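PDB 3EL6: erythromycin dehydratase, which probably removes water from a beta-hydroxyacyl intermediate carried on an acyl carrier protein, leaving a double bond, during assembly of the erythromycin polyketide. Local coordinates for residues H37-A42 against G56-D61; L82-L87 against G222-P227; L98-L103 against A253-T258; V214-D219 against H226-D231; L259-A264 against H289-V294. All blocks are in the same frame, centred on the assembly; numbering follows the deposited sequence.

How the interactions relate
Five contacts tie together a double hotdog fold. Interaction 1 comes first along the chain, in the hairpin of strands 40-45 and 52-58. Interactions 2 and 3 join distant parts of the sequence, their centres about 12 Å apart: helix 79-93 grips the loop before helix 227-235, while strand 97-103, which follows helix 79-93, pairs with strand 251-259. Interaction 4 shares His226 and Pro227 with interaction 2, and interaction 5 places strand 290-299 against the end of strand 251-259. Asp84 touches His37, linking interactions 1 and 2. Centres of interactions 1 and 5 lie about 23 Å apart. Interaction 1 lies in the first hotdog half, 4 and 5 in the second, and 2 and 3 join them.

Interaction 1: H37-A42 against G56-D61; sequences HPLLLA and GRLSTD
Leu39 and Leu58 form the tight side of the hairpin between strands 40-45 and 52-58. The CD1 methyl of Leu58 pushes into the fork of Leu39, 3.3 Å from Leu39 CD1, which is closer than two carbons usually settle, and 3.6 Å from Leu39 CD2. Leu58 sits off the staggered torsions (chi1 -107°, chi2 28°), so the fine detail of this close approach is less certain. A backbone bond fixes the same corner: Arg57 N donates to Leu39 O over 3.0 Å, and Gly56 CA approaches that oxygen in a CA-H...O contact. With no side chain on Gly56, Leu40 CA and Gly56 CA come within 3.8 Å as an antiparallel non-hydrogen-bonded pair.

The other side is looser and less buried. Leu41 CD1 lies over one face of the Arg57 guanidinium, toward its rim and 3.6 Å from Arg57 NH1. A bend at chi3 (-72°) swings the guanidinium across the leucine, while Arg57 NH2 is bound by Ser28 O of the second subunit, so this edge of the hairpin serves the dimer contact. Leu41 and Ala42 both face Thr55, a classic beta bulge. On the buried side, helix 79-93 packs on Leu39 through Val81 and on Leu40 through Leu85, and strand 114-123 runs beside strand 52-58, with Leu116 against Leu58.

Interaction 2: L82-L87 against G222-P227; sequences LVDLAL and GYAFHP
Helix 79-93 of the double hotdog fold is joined to the loop leading into helix 227-235 by buried hydrogen bonds from loop backbone to helix side chain: one carboxylate oxygen of Asp84 takes a firm bond from Phe225 N and a weak one from Ala224 N. Asp84 OD1 does the gripping. Phe225 N donates to Asp84 OD1 over 2.9 Å in a nearly straight bond (166° at the hydrogen), arriving on the anti side of the oxygen and tilted out of the carboxylate plane. Ala224 N, 2.8 Å from Asp84 OD1, makes only a weak, bent bond. The carboxylate reaches the loop because Asp84 CG stands opposite its own backbone N (chi1 163°), which sends the group outward from the helix.

The other oxygen has a different setting. Asp84 OD2 meets the edge of the Tyr223 ring, near the ring plane and 3.3 Å from Tyr223 CD1, with carboxylate and ring planes 57° apart. Pro227 CD lies over one face of that ring, toward its rim. OD2 also accepts a hydrogen bond from His37 NE2, and the His37 ring meets Tyr223 edge-to-face. Several N-H donors thus surround a buried acid, which probably favours its ionised form. One turn further along the helix, Leu87 CB rests 3.9 Å from Ala224 CB, an apolar flank to the polar grip. Around this contact, Leu87 leans on Val257 and Ala224 on Leu259 of strand 251-259, Phe225 packs against Leu230 and Val233 of helix 227-235, and Val83 turns to strand 97-103.

Interaction 3: L98-L103 against A253-T258; sequences LEELVL and AWNTVT
Antiparallel strand pairing between Leu98-Leu103 and Ala253-Thr258 forms the seam where the two halves of the double hotdog fold meet. The chain turns a corner at Glu99, and from there 100-103 runs almost exactly opposed to 253-258. Leu101 and Trp254 make a reciprocal pair, Leu101 N to Trp254 O at 2.9 Å and Trp254 N to Leu101 O at 2.8 Å, both donors lying in the carbonyl plane. Leu98 and Val257 also exchange two bonds, with Val257 N 2.8 Å from Leu98 O and tilted from its carbonyl plane. Between them the register slips. Thr256, at a positive phi of 53°, belongs to a G1 beta bulge with Val257 facing Leu98, and Thr256 N reaches Glu99 O over 2.9 Å from well above the carbonyl plane.

The two faces differ in character. Leu98, Leu101, Trp254 and Val257 turn to the hotdog helices, where Val83 touches the first three; Leu103 CD1 meets the indole edge 3.7 Å from Trp254 NE1. On the other face Glu100 and Asn255 lie side by side, pointing the same way, their flat ends 45° apart. A water bridges them, donating to Glu100 OE2 (2.6 Å) and accepting from Asn255 ND2 (2.8 Å). A second links ND2 to Glu99 O, while Asn255 OD1 is held by Ser296 OG. The chemistry implies a seam secured by backbone bonds, apolar toward the helices and water-bridged around Glu100 and Asn255 on the other face.

Interaction 4: V214-D219 against H226-D231; sequences VSIAAD and HPVLLD
Ile216 sets its CD1 methyl squarely on the face of the His226 imidazole: the carbon is 3.4 Å from the ring centroid and 11° off the ring normal, a CH-pi contact in which Ile216 CD1 lies almost equally near all five ring atoms. Ile216 CG1 takes the crowded position between the backbone N and the carbonyl carbon (chi1 59°), which drops the CD1 arm onto the ring while CG2 branches toward the helix and comes 4.1 Å from Val228 CG1. Ile216 CD1 also lies 4.1 Å from Leu229 CB.

The capping bond probably helps fix the turn of the imidazole. His226 is the N-cap of helix 227-235, and His226 ND1 accepts from Val228 N at 3.1 Å, with the donor in the ring plane; the edge is thus used for capping and a face for the isoleucine. The first helical turn closes with Leu230 N on His226 O at 2.8 Å. The helix carries the Asp-x-x-x-Gln pattern of polyketide dehydratases, with Asp231 OD2 bound to Gln235 NE2.

Further along, Leu229 and Val214 meet at a slant, Val214 CG1 lying 3.7 Å from Leu229 CD1. Leu229 CD1 also touches Ser215 CA, so it sits against the end of strand 209-215. Leu229 and Val214 both pack on Val267 of the adjoining strand 266-273.

Interaction 5: L259-A264 against H289-V294; sequences LHASGA and HLVATV
His260 packs against Leu290 and Val291 through CB, CG and the CD2-NE2 side of its ring. His260 CB begins beside the backbone, 3.6 Å from Leu290 O and 3.8 Å from Val291 O. With CG opposite the carbonyl carbon (chi1 -52°), the ring is carried toward Leu290; His260 CG is 4.1 Å from Leu290 CD2. Contact tightens at the next atom, His260 CD2, 3.4 Å from Leu290 CD2, and stays close at the tip, where His260 NE2 is 3.6 Å from Leu290 CD2. The methyl approaches the ring obliquely, and NE2 has a weak hydrogen bond to Thr258 OG1.

At the backbone of the same residue, His260 N donates to Val291 O over 2.7 Å, nearly straight (173°) though from above the carbonyl plane. Ala261 N adds a weak bond to that oxygen. Leu259 and Ala292 pair as antiparallel, non-hydrogen-bonded neighbours where strand 251-259 ends, and Val291 and Ala292 both face Val283 as a classic beta bulge. The Val291 branches then pack against the departing loop, CG2 4.1 Å from Ala261 CB and CG1 4.1 Å from Ala264 CB. The chemistry implies one carbonyl as the shared acceptor, held firmly by one N-H and weakly by the next, with alanine and valine methyls lining the bend as the chain leaves for strand 266-273.

Interaction 1: H37-A42 against G56-D61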
# COMPACT_ATOMS: atom_id res chain seq x y z
N HIS A 37 -11.86 6.03 -10.75
CA HIS A 37 -12.13 7.43 -10.41
C HIS A 37 -11.30 8.35 -11.29
O HIS A 37 -10.13 8.12 -11.49
CB HIS A 37 -11.74 7.65 -8.96
CG HIS A 37 -12.15 8.97 -8.42
ND1 HIS A 37 -11.43 10.11 -8.63
CD2 HIS A 37 -13.15 9.31 -7.58
CE1 HIS A 37 -12.00 11.12 -8.00
NE2 HIS A 37 -13.05 10.65 -7.35
N PRO A 38 -11.89 9.42 -11.80
CA PRO A 38 -11.13 10.32 -12.70
C PRO A 38 -9.79 10.85 -12.17
O PRO A 38 -8.89 11.16 -12.98
CB PRO A 38 -12.08 11.52 -12.88
CG PRO A 38 -13.44 10.99 -12.60
CD PRO A 38 -13.28 9.87 -11.58
N LEU A 39 -9.66 11.02 -10.85
CA LEU A 39 -8.43 11.57 -10.25
C LEU A 39 -7.44 10.48 -9.80
O LEU A 39 -6.29 10.77 -9.47
CB LEU A 39 -8.73 12.61 -9.16
CG LEU A 39 -9.77 13.66 -9.53
CD1 LEU A 39 -10.04 14.60 -8.34
CD2 LEU A 39 -9.31 14.46 -10.78
N LEU A 40 -7.85 9.23 -9.87
CA LEU A 40 -6.99 8.16 -9.36
C LEU A 40 -6.32 7.42 -10.49
O LEU A 40 -6.83 7.40 -11.63
CB LEU A 40 -7.76 7.16 -8.49
CG LEU A 40 -8.26 7.80 -7.21
CD1 LEU A 40 -9.04 6.75 -6.40
CD2 LEU A 40 -7.05 8.44 -6.41
N LEU A 41 -5.18 6.81 -10.17
CA LEU A 41 -4.36 6.14 -11.16
C LEU A 41 -4.28 4.65 -10.87
O LEU A 41 -4.52 3.83 -11.77
CB LEU A 41 -2.95 6.75 -11.13
CG LEU A 41 -2.86 8.21 -11.62
CD1 LEU A 41 -1.50 8.81 -11.18
CD2 LEU A 41 -3.10 8.24 -13.13
N ALA A 42 -3.94 4.28 -9.64
CA ALA A 42 -3.83 2.88 -9.29
C ALA A 42 -4.31 2.65 -7.87
O ALA A 42 -4.29 3.59 -7.04
CB ALA A 42 -2.38 2.45 -9.36
N GLY A 56 -3.13 9.04 -7.12
CA GLY A 56 -3.77 9.85 -8.18
C GLY A 56 -3.02 11.15 -8.37
O GLY A 56 -1.93 11.37 -7.80
N ARG A 57 -3.60 12.05 -9.16
CA ARG A 57 -2.89 13.25 -9.56
C ARG A 57 -3.97 14.21 -9.93
O ARG A 57 -4.95 13.78 -10.50
CB ARG A 57 -2.04 12.93 -10.77
CG ARG A 57 -1.02 14.00 -11.12
CD ARG A 57 0.06 13.42 -12.13
NE ARG A 57 0.99 12.46 -11.49
CZ ARG A 57 1.34 11.24 -11.96
NH1 ARG A 57 0.86 10.78 -13.10
NH2 ARG A 57 2.18 10.47 -11.27
N LEU A 58 -3.79 15.47 -9.56
CA LEU A 58 -4.71 16.57 -9.87
C LEU A 58 -3.91 17.57 -10.70
O LEU A 58 -2.76 17.86 -10.37
CB LEU A 58 -5.06 17.32 -8.58
CG LEU A 58 -6.45 17.10 -8.02
CD1 LEU A 58 -6.96 15.75 -8.42
CD2 LEU A 58 -6.41 17.28 -6.54
N SER A 59 -4.52 18.18 -11.71
CA SER A 59 -3.85 19.31 -12.36
C SER A 59 -4.89 20.12 -13.12
O SER A 59 -5.88 19.57 -13.58
CB SER A 59 -2.83 18.81 -13.36
OG SER A 59 -3.50 18.13 -14.40
N THR A 60 -4.67 21.42 -13.23
CA THR A 60 -5.60 22.26 -14.02
C THR A 60 -5.67 21.84 -15.47
O THR A 60 -6.70 22.02 -16.14
CB THR A 60 -5.26 23.72 -13.87
OG1 THR A 60 -3.88 23.90 -14.20
CG2 THR A 60 -5.40 24.16 -12.46
N ASP A 61 -4.62 21.22 -16.01
CA ASP A 61 -4.70 20.80 -17.39
C ASP A 61 -5.75 19.76 -17.58
O ASP A 61 -6.53 19.82 -18.53
CB ASP A 61 -3.34 20.26 -17.93
CG ASP A 61 -2.32 21.36 -18.19
OD1 ASP A 61 -2.68 22.57 -18.20
OD2 ASP A 61 -1.13 21.02 -18.39

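Interaction 2: L82-L87 against G222-P227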
# COMPACT_ATOMS: atom_id res chain seq x y z
N LEU A 82 -11.26 16.14 -1.63
CA LEU A 82 -10.74 15.12 -0.69
C LEU A 82 -11.89 14.31 -0.15
O LEU A 82 -11.74 13.12 0.11
CB LEU A 82 -9.97 15.79 0.45
CG LEU A 82 -8.77 16.62 -0.06
CD1 LEU A 82 -7.84 17.07 1.14
CD2 LEU A 82 -7.99 15.94 -1.21
N VAL A 83 -13.06 14.93 0.06
CA VAL A 83 -14.22 14.17 0.58
C VAL A 83 -14.68 13.14 -0.48
O VAL A 83 -14.94 11.96 -0.20
CB VAL A 83 -15.40 15.13 0.96
CG1 VAL A 83 -16.76 14.35 1.27
CG2 VAL A 83 -14.97 16.04 2.11
N ASP A 84 -14.77 13.57 -1.73
CA ASP A 84 -15.21 12.64 -2.80
C ASP A 84 -14.18 11.52 -2.94
O ASP A 84 -14.52 10.36 -3.03
CB ASP A 84 -15.37 13.42 -4.15
CG ASP A 84 -15.40 12.48 -5.35
OD1 ASP A 84 -16.33 11.62 -5.44
OD2 ASP A 84 -14.44 12.52 -6.15
N LEU A 85 -12.90 11.86 -2.87
CA LEU A 85 -11.88 10.79 -3.03
C LEU A 85 -11.99 9.79 -1.86
O LEU A 85 -11.85 8.62 -2.05
CB LEU A 85 -10.48 11.43 -3.04
CG LEU A 85 -10.07 11.94 -4.45
CD1 LEU A 85 -8.84 12.78 -4.24
CD2 LEU A 85 -9.80 10.83 -5.44
N ALA A 86 -12.26 10.29 -0.66
CA ALA A 86 -12.38 9.40 0.51
C ALA A 86 -13.62 8.52 0.41
O ALA A 86 -13.57 7.37 0.80
CB ALA A 86 -12.44 10.25 1.83
N LEU A 87 -14.72 9.03 -0.12
CA LEU A 87 -15.90 8.20 -0.37
C LEU A 87 -15.60 7.10 -1.41
O LEU A 87 -16.12 5.98 -1.31
CB LEU A 87 -17.07 9.11 -0.85
CG LEU A 87 -17.65 10.01 0.25
CD1 LEU A 87 -18.58 11.08 -0.43
CD2 LEU A 87 -18.52 9.15 1.24
N GLY A 222 -17.50 8.57 -12.90
CA GLY A 222 -16.59 7.81 -12.09
C GLY A 222 -16.35 8.48 -10.77
O GLY A 222 -15.79 7.85 -9.88
N TYR A 223 -16.83 9.71 -10.59
CA TYR A 223 -16.79 10.32 -9.24
C TYR A 223 -17.79 9.62 -8.31
O TYR A 223 -18.82 9.10 -8.78
CB TYR A 223 -17.09 11.82 -9.23
CG TYR A 223 -16.07 12.65 -9.95
CD1 TYR A 223 -14.87 12.97 -9.35
CD2 TYR A 223 -16.31 13.15 -11.23
CE1 TYR A 223 -13.91 13.73 -9.99
CE2 TYR A 223 -15.34 13.93 -11.88
CZ TYR A 223 -14.17 14.21 -11.25
OH TYR A 223 -13.23 14.98 -11.87
N ALA A 224 -17.52 9.63 -7.00
CA ALA A 224 -18.47 9.07 -6.05
C ALA A 224 -19.55 10.10 -5.88
O ALA A 224 -20.72 9.77 -6.02
CB ALA A 224 -17.80 8.76 -4.70
N PHE A 225 -19.16 11.34 -5.63
CA PHE A 225 -20.06 12.52 -5.64
C PHE A 225 -19.21 13.63 -6.28
O PHE A 225 -18.27 14.14 -5.66
CB PHE A 225 -20.42 12.96 -4.22
CG PHE A 225 -21.61 13.95 -4.14
CD1 PHE A 225 -22.74 13.62 -3.39
CD2 PHE A 225 -21.56 15.20 -4.78
CE1 PHE A 225 -23.85 14.52 -3.30
CE2 PHE A 225 -22.63 16.11 -4.69
CZ PHE A 225 -23.79 15.78 -3.98
N HIS A 226 -19.52 14.01 -7.51
CA HIS A 226 -18.70 15.04 -8.21
C HIS A 226 -18.28 16.18 -7.32
O HIS A 226 -19.12 16.87 -6.71
CB HIS A 226 -19.51 15.61 -9.43
CG HIS A 226 -18.64 16.31 -10.42
ND1 HIS A 226 -17.91 17.42 -10.10
CD2 HIS A 226 -18.29 15.98 -11.70
CE1 HIS A 226 -17.19 17.80 -11.14
NE2 HIS A 226 -17.41 16.94 -12.13
N PRO A 227 -16.96 16.44 -7.20
CA PRO A 227 -16.52 17.37 -6.19
C PRO A 227 -16.89 18.83 -6.44
O PRO A 227 -16.97 19.65 -5.46
CB PRO A 227 -14.99 17.16 -6.17
CG PRO A 227 -14.69 16.63 -7.48
CD PRO A 227 -15.83 15.83 -7.94

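Interaction 3: L98-L103 against A253-T258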
# COMPACT_ATOMS: atom_id res chain seq x y z
N LEU A 98 -18.29 7.91 5.22
CA LEU A 98 -17.21 8.73 5.77
C LEU A 98 -17.68 9.17 7.14
O LEU A 98 -18.44 10.13 7.28
CB LEU A 98 -16.97 9.88 4.80
CG LEU A 98 -15.62 10.34 4.32
CD1 LEU A 98 -15.62 11.79 3.74
CD2 LEU A 98 -14.33 9.97 5.17
N GLU A 99 -17.32 8.40 8.18
CA GLU A 99 -17.74 8.74 9.51
C GLU A 99 -17.21 10.09 9.95
O GLU A 99 -17.91 10.88 10.57
CB GLU A 99 -17.30 7.67 10.50
CG GLU A 99 -17.65 8.05 11.89
CD GLU A 99 -17.55 6.86 12.80
OE1 GLU A 99 -18.46 6.01 12.74
OE2 GLU A 99 -16.55 6.82 13.57
N GLU A 100 -15.96 10.40 9.62
CA GLU A 100 -15.46 11.77 9.77
C GLU A 100 -14.35 12.00 8.77
O GLU A 100 -13.62 11.05 8.40
CB GLU A 100 -14.89 11.90 11.18
CG GLU A 100 -13.99 13.08 11.45
CD GLU A 100 -13.33 13.01 12.84
OE1 GLU A 100 -12.55 12.04 13.07
OE2 GLU A 100 -13.56 13.92 13.69
N LEU A 101 -14.24 13.24 8.29
CA LEU A 101 -13.01 13.67 7.58
C LEU A 101 -12.67 15.05 8.03
O LEU A 101 -13.54 15.98 7.96
CB LEU A 101 -13.21 13.60 6.05
CG LEU A 101 -11.87 13.79 5.31
CD1 LEU A 101 -11.03 12.51 5.43
CD2 LEU A 101 -12.17 14.15 3.87
N VAL A 102 -11.45 15.21 8.55
CA VAL A 102 -11.01 16.50 9.05
C VAL A 102 -9.95 17.00 8.08
O VAL A 102 -8.96 16.30 7.78
CB VAL A 102 -10.43 16.37 10.45
CG1 VAL A 102 -9.93 17.72 10.95
CG2 VAL A 102 -11.50 15.84 11.36
N LEU A 103 -10.19 18.18 7.55
CA LEU A 103 -9.31 18.75 6.57
C LEU A 103 -8.26 19.62 7.24
O LEU A 103 -8.57 20.52 8.01
CB LEU A 103 -10.16 19.55 5.58
CG LEU A 103 -11.25 18.67 4.90
CD1 LEU A 103 -12.40 19.48 4.34
CD2 LEU A 103 -10.66 17.83 3.78
N ALA A 253 -14.50 20.21 8.62
CA ALA A 253 -14.76 18.88 9.16
C ALA A 253 -16.08 18.41 8.62
O ALA A 253 -17.09 19.16 8.71
CB ALA A 253 -14.83 18.93 10.70
N TRP A 254 -16.10 17.22 8.03
CA TRP A 254 -17.33 16.65 7.54
C TRP A 254 -17.63 15.42 8.38
O TRP A 254 -16.77 14.54 8.52
CB TRP A 254 -17.15 16.18 6.10
CG TRP A 254 -16.94 17.30 5.06
CD1 TRP A 254 -15.86 18.12 4.94
CD2 TRP A 254 -17.83 17.62 3.98
NE1 TRP A 254 -16.03 18.95 3.83
CE2 TRP A 254 -17.22 18.66 3.24
CE3 TRP A 254 -19.04 17.12 3.56
CZ2 TRP A 254 -17.83 19.22 2.11
CZ3 TRP A 254 -19.65 17.69 2.41
CH2 TRP A 254 -19.03 18.73 1.72
N ASN A 255 -18.84 15.35 8.94
CA ASN A 255 -19.21 14.32 9.93
C ASN A 255 -20.36 13.50 9.42
O ASN A 255 -21.43 14.04 9.09
CB ASN A 255 -19.61 14.98 11.29
CG ASN A 255 -18.48 15.75 11.92
OD1 ASN A 255 -18.54 16.98 12.08
ND2 ASN A 255 -17.44 15.05 12.28
N THR A 256 -20.13 12.19 9.30
CA THR A 256 -21.04 11.24 8.81
C THR A 256 -21.61 11.59 7.45
O THR A 256 -22.77 12.02 7.32
CB THR A 256 -22.17 10.86 9.83
OG1 THR A 256 -21.57 10.55 11.10
CG2 THR A 256 -22.92 9.64 9.33
N VAL A 257 -20.81 11.31 6.42
CA VAL A 257 -21.22 11.55 5.05
C VAL A 257 -21.66 10.26 4.50
O VAL A 257 -20.86 9.29 4.42
CB VAL A 257 -20.02 12.12 4.18
CG1 VAL A 257 -20.58 12.45 2.79
CG2 VAL A 257 -19.44 13.33 4.91
N THR A 258 -22.93 10.16 4.12
CA THR A 258 -23.43 8.92 3.53
C THR A 258 -23.87 9.15 2.09
O THR A 258 -24.47 10.19 1.77
CB THR A 258 -24.66 8.33 4.33
OG1 THR A 258 -25.81 9.17 4.07
CG2 THR A 258 -24.36 8.32 5.86
O HOH W 1 -18.21 12.03 13.22
O HOH W 2 -14.93 16.04 13.02

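Interaction 4: V214-D219 against H226-D231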
# COMPACT_ATOMS: atom_id res chain seq x y z
N VAL A 214 -29.08 22.70 -6.95
CA VAL A 214 -27.64 22.81 -7.21
C VAL A 214 -27.37 21.85 -8.37
O VAL A 214 -27.81 20.73 -8.34
CB VAL A 214 -26.86 22.40 -5.97
CG1 VAL A 214 -25.41 22.44 -6.33
CG2 VAL A 214 -27.14 23.35 -4.79
N SER A 215 -26.65 22.28 -9.41
CA SER A 215 -26.42 21.39 -10.56
C SER A 215 -25.20 21.91 -11.34
O SER A 215 -24.85 23.09 -11.25
CB SER A 215 -27.61 21.28 -11.53
OG SER A 215 -27.92 22.59 -12.05
N ILE A 216 -24.53 20.98 -12.02
CA ILE A 216 -23.40 21.27 -12.85
C ILE A 216 -23.66 20.55 -14.16
O ILE A 216 -24.57 19.74 -14.30
CB ILE A 216 -22.07 20.75 -12.22
CG1 ILE A 216 -22.14 19.24 -11.99
CG2 ILE A 216 -21.78 21.52 -10.92
CD1 ILE A 216 -20.73 18.65 -11.67
N ALA A 217 -22.86 20.84 -15.18
CA ALA A 217 -22.99 20.06 -16.38
C ALA A 217 -22.27 18.68 -16.26
O ALA A 217 -21.11 18.62 -15.88
CB ALA A 217 -22.45 20.83 -17.57
N ALA A 218 -22.93 17.61 -16.66
CA ALA A 218 -22.29 16.27 -16.68
C ALA A 218 -20.93 16.25 -17.42
O ALA A 218 -20.79 16.85 -18.49
CB ALA A 218 -23.24 15.23 -17.24
N ASP A 219 -19.91 15.62 -16.86
CA ASP A 219 -18.70 15.46 -17.67
C ASP A 219 -18.00 14.10 -17.51
O ASP A 219 -18.34 13.14 -18.22
CB ASP A 219 -17.70 16.60 -17.52
CG ASP A 219 -16.60 16.54 -18.56
OD1 ASP A 219 -15.74 15.63 -18.45
OD2 ASP A 219 -16.59 17.35 -19.51
N HIS A 226 -19.52 14.01 -7.51
CA HIS A 226 -18.70 15.04 -8.21
C HIS A 226 -18.28 16.18 -7.32
O HIS A 226 -19.12 16.87 -6.71
CB HIS A 226 -19.51 15.61 -9.43
CG HIS A 226 -18.64 16.31 -10.42
ND1 HIS A 226 -17.91 17.42 -10.10
CD2 HIS A 226 -18.29 15.98 -11.70
CE1 HIS A 226 -17.19 17.80 -11.14
NE2 HIS A 226 -17.41 16.94 -12.13
N PRO A 227 -16.96 16.44 -7.20
CA PRO A 227 -16.52 17.37 -6.19
C PRO A 227 -16.89 18.83 -6.44
O PRO A 227 -16.97 19.65 -5.46
CB PRO A 227 -14.99 17.16 -6.17
CG PRO A 227 -14.69 16.63 -7.48
CD PRO A 227 -15.83 15.83 -7.94
N VAL A 228 -17.14 19.18 -7.72
CA VAL A 228 -17.66 20.52 -7.92
C VAL A 228 -19.11 20.60 -7.38
O VAL A 228 -19.46 21.54 -6.67
CB VAL A 228 -17.52 20.99 -9.36
CG1 VAL A 228 -18.05 22.44 -9.53
CG2 VAL A 228 -16.00 20.97 -9.69
N LEU A 229 -19.90 19.61 -7.74
CA LEU A 229 -21.29 19.54 -7.24
C LEU A 229 -21.28 19.53 -5.71
O LEU A 229 -22.03 20.25 -5.05
CB LEU A 229 -22.01 18.36 -7.83
CG LEU A 229 -23.53 18.27 -7.50
CD1 LEU A 229 -24.26 19.44 -8.22
CD2 LEU A 229 -24.19 16.94 -7.94
N LEU A 230 -20.38 18.74 -5.11
CA LEU A 230 -20.35 18.65 -3.62
C LEU A 230 -19.90 19.93 -2.98
O LEU A 230 -20.39 20.34 -1.90
CB LEU A 230 -19.36 17.54 -3.24
CG LEU A 230 -19.30 17.23 -1.73
CD1 LEU A 230 -20.67 16.75 -1.36
CD2 LEU A 230 -18.30 16.07 -1.65
N ASP A 231 -18.94 20.65 -3.61
CA ASP A 231 -18.59 21.96 -3.05
C ASP A 231 -19.78 22.92 -3.10
O ASP A 231 -19.97 23.72 -2.20
CB ASP A 231 -17.44 22.62 -3.83
CG ASP A 231 -17.07 23.95 -3.25
OD1 ASP A 231 -16.30 23.96 -2.28
OD2 ASP A 231 -17.56 25.01 -3.74

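Interaction 5: L259-A264 against H289-V294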
# COMPACT_ATOMS: atom_id res chain seq x y z
N LEU A 259 -23.66 8.15 1.23
CA LEU A 259 -23.93 8.25 -0.17
C LEU A 259 -24.89 7.16 -0.53
O LEU A 259 -24.66 5.98 -0.22
CB LEU A 259 -22.57 8.22 -0.95
CG LEU A 259 -22.35 8.54 -2.42
CD1 LEU A 259 -22.81 9.99 -2.71
CD2 LEU A 259 -20.84 8.41 -2.62
N HIS A 260 -26.00 7.52 -1.16
CA HIS A 260 -26.96 6.54 -1.58
C HIS A 260 -27.10 6.40 -3.09
O HIS A 260 -27.71 5.50 -3.56
CB HIS A 260 -28.30 6.83 -0.90
CG HIS A 260 -28.17 6.98 0.59
ND1 HIS A 260 -28.06 5.89 1.43
CD2 HIS A 260 -28.03 8.07 1.37
CE1 HIS A 260 -27.91 6.32 2.67
NE2 HIS A 260 -27.90 7.64 2.67
N ALA A 261 -26.54 7.35 -3.85
CA ALA A 261 -26.60 7.31 -5.27
C ALA A 261 -25.28 7.89 -5.77
O ALA A 261 -24.81 8.88 -5.22
CB ALA A 261 -27.78 8.18 -5.75
N SER A 262 -24.70 7.32 -6.82
CA SER A 262 -23.52 7.98 -7.40
C SER A 262 -23.87 8.64 -8.76
O SER A 262 -24.94 8.39 -9.32
CB SER A 262 -22.29 7.03 -7.51
OG SER A 262 -21.60 6.87 -6.25
N GLY A 263 -22.99 9.50 -9.26
CA GLY A 263 -23.17 10.04 -10.63
C GLY A 263 -24.18 11.18 -10.76
O GLY A 263 -24.66 11.50 -11.87
N ALA A 264 -24.53 11.78 -9.62
CA ALA A 264 -25.50 12.86 -9.64
C ALA A 264 -24.80 14.10 -10.23
O ALA A 264 -23.61 14.36 -9.94
CB ALA A 264 -26.03 13.16 -8.19
N HIS A 289 -35.58 11.29 -4.51
CA HIS A 289 -34.83 10.13 -3.97
C HIS A 289 -33.59 10.61 -3.23
O HIS A 289 -32.92 11.53 -3.69
CB HIS A 289 -34.35 9.22 -5.08
CG HIS A 289 -35.45 8.69 -5.92
ND1 HIS A 289 -35.59 9.00 -7.26
CD2 HIS A 289 -36.50 7.89 -5.60
CE1 HIS A 289 -36.67 8.39 -7.73
NE2 HIS A 289 -37.24 7.73 -6.75
N LEU A 290 -33.24 9.97 -2.11
CA LEU A 290 -32.13 10.43 -1.29
C LEU A 290 -30.84 10.09 -2.03
O LEU A 290 -30.67 8.98 -2.59
CB LEU A 290 -32.11 9.70 0.07
CG LEU A 290 -31.14 10.24 1.10
CD1 LEU A 290 -31.42 11.70 1.50
CD2 LEU A 290 -31.05 9.34 2.36
N VAL A 291 -29.92 11.05 -2.02
CA VAL A 291 -28.65 10.89 -2.73
C VAL A 291 -27.51 10.89 -1.70
O VAL A 291 -26.59 10.07 -1.81
CB VAL A 291 -28.42 12.01 -3.80
CG1 VAL A 291 -26.97 11.99 -4.34
CG2 VAL A 291 -29.43 11.81 -4.98
N ALA A 292 -27.57 11.79 -0.73
CA ALA A 292 -26.52 11.84 0.29
C ALA A 292 -26.99 12.57 1.54
O ALA A 292 -27.89 13.41 1.48
CB ALA A 292 -25.27 12.54 -0.31
N THR A 293 -26.38 12.26 2.69
CA THR A 293 -26.56 13.04 3.92
C THR A 293 -25.24 13.35 4.56
O THR A 293 -24.23 12.64 4.32
CB THR A 293 -27.43 12.29 4.96
OG1 THR A 293 -26.78 11.06 5.36
CG2 THR A 293 -28.79 11.93 4.38
N VAL A 294 -25.20 14.44 5.34
CA VAL A 294 -24.05 14.85 6.08
C VAL A 294 -24.60 15.25 7.43
O VAL A 294 -25.48 16.17 7.56
CB VAL A 294 -23.32 16.08 5.45
CG1 VAL A 294 -22.15 16.60 6.40
CG2 VAL A 294 -22.84 15.80 4.00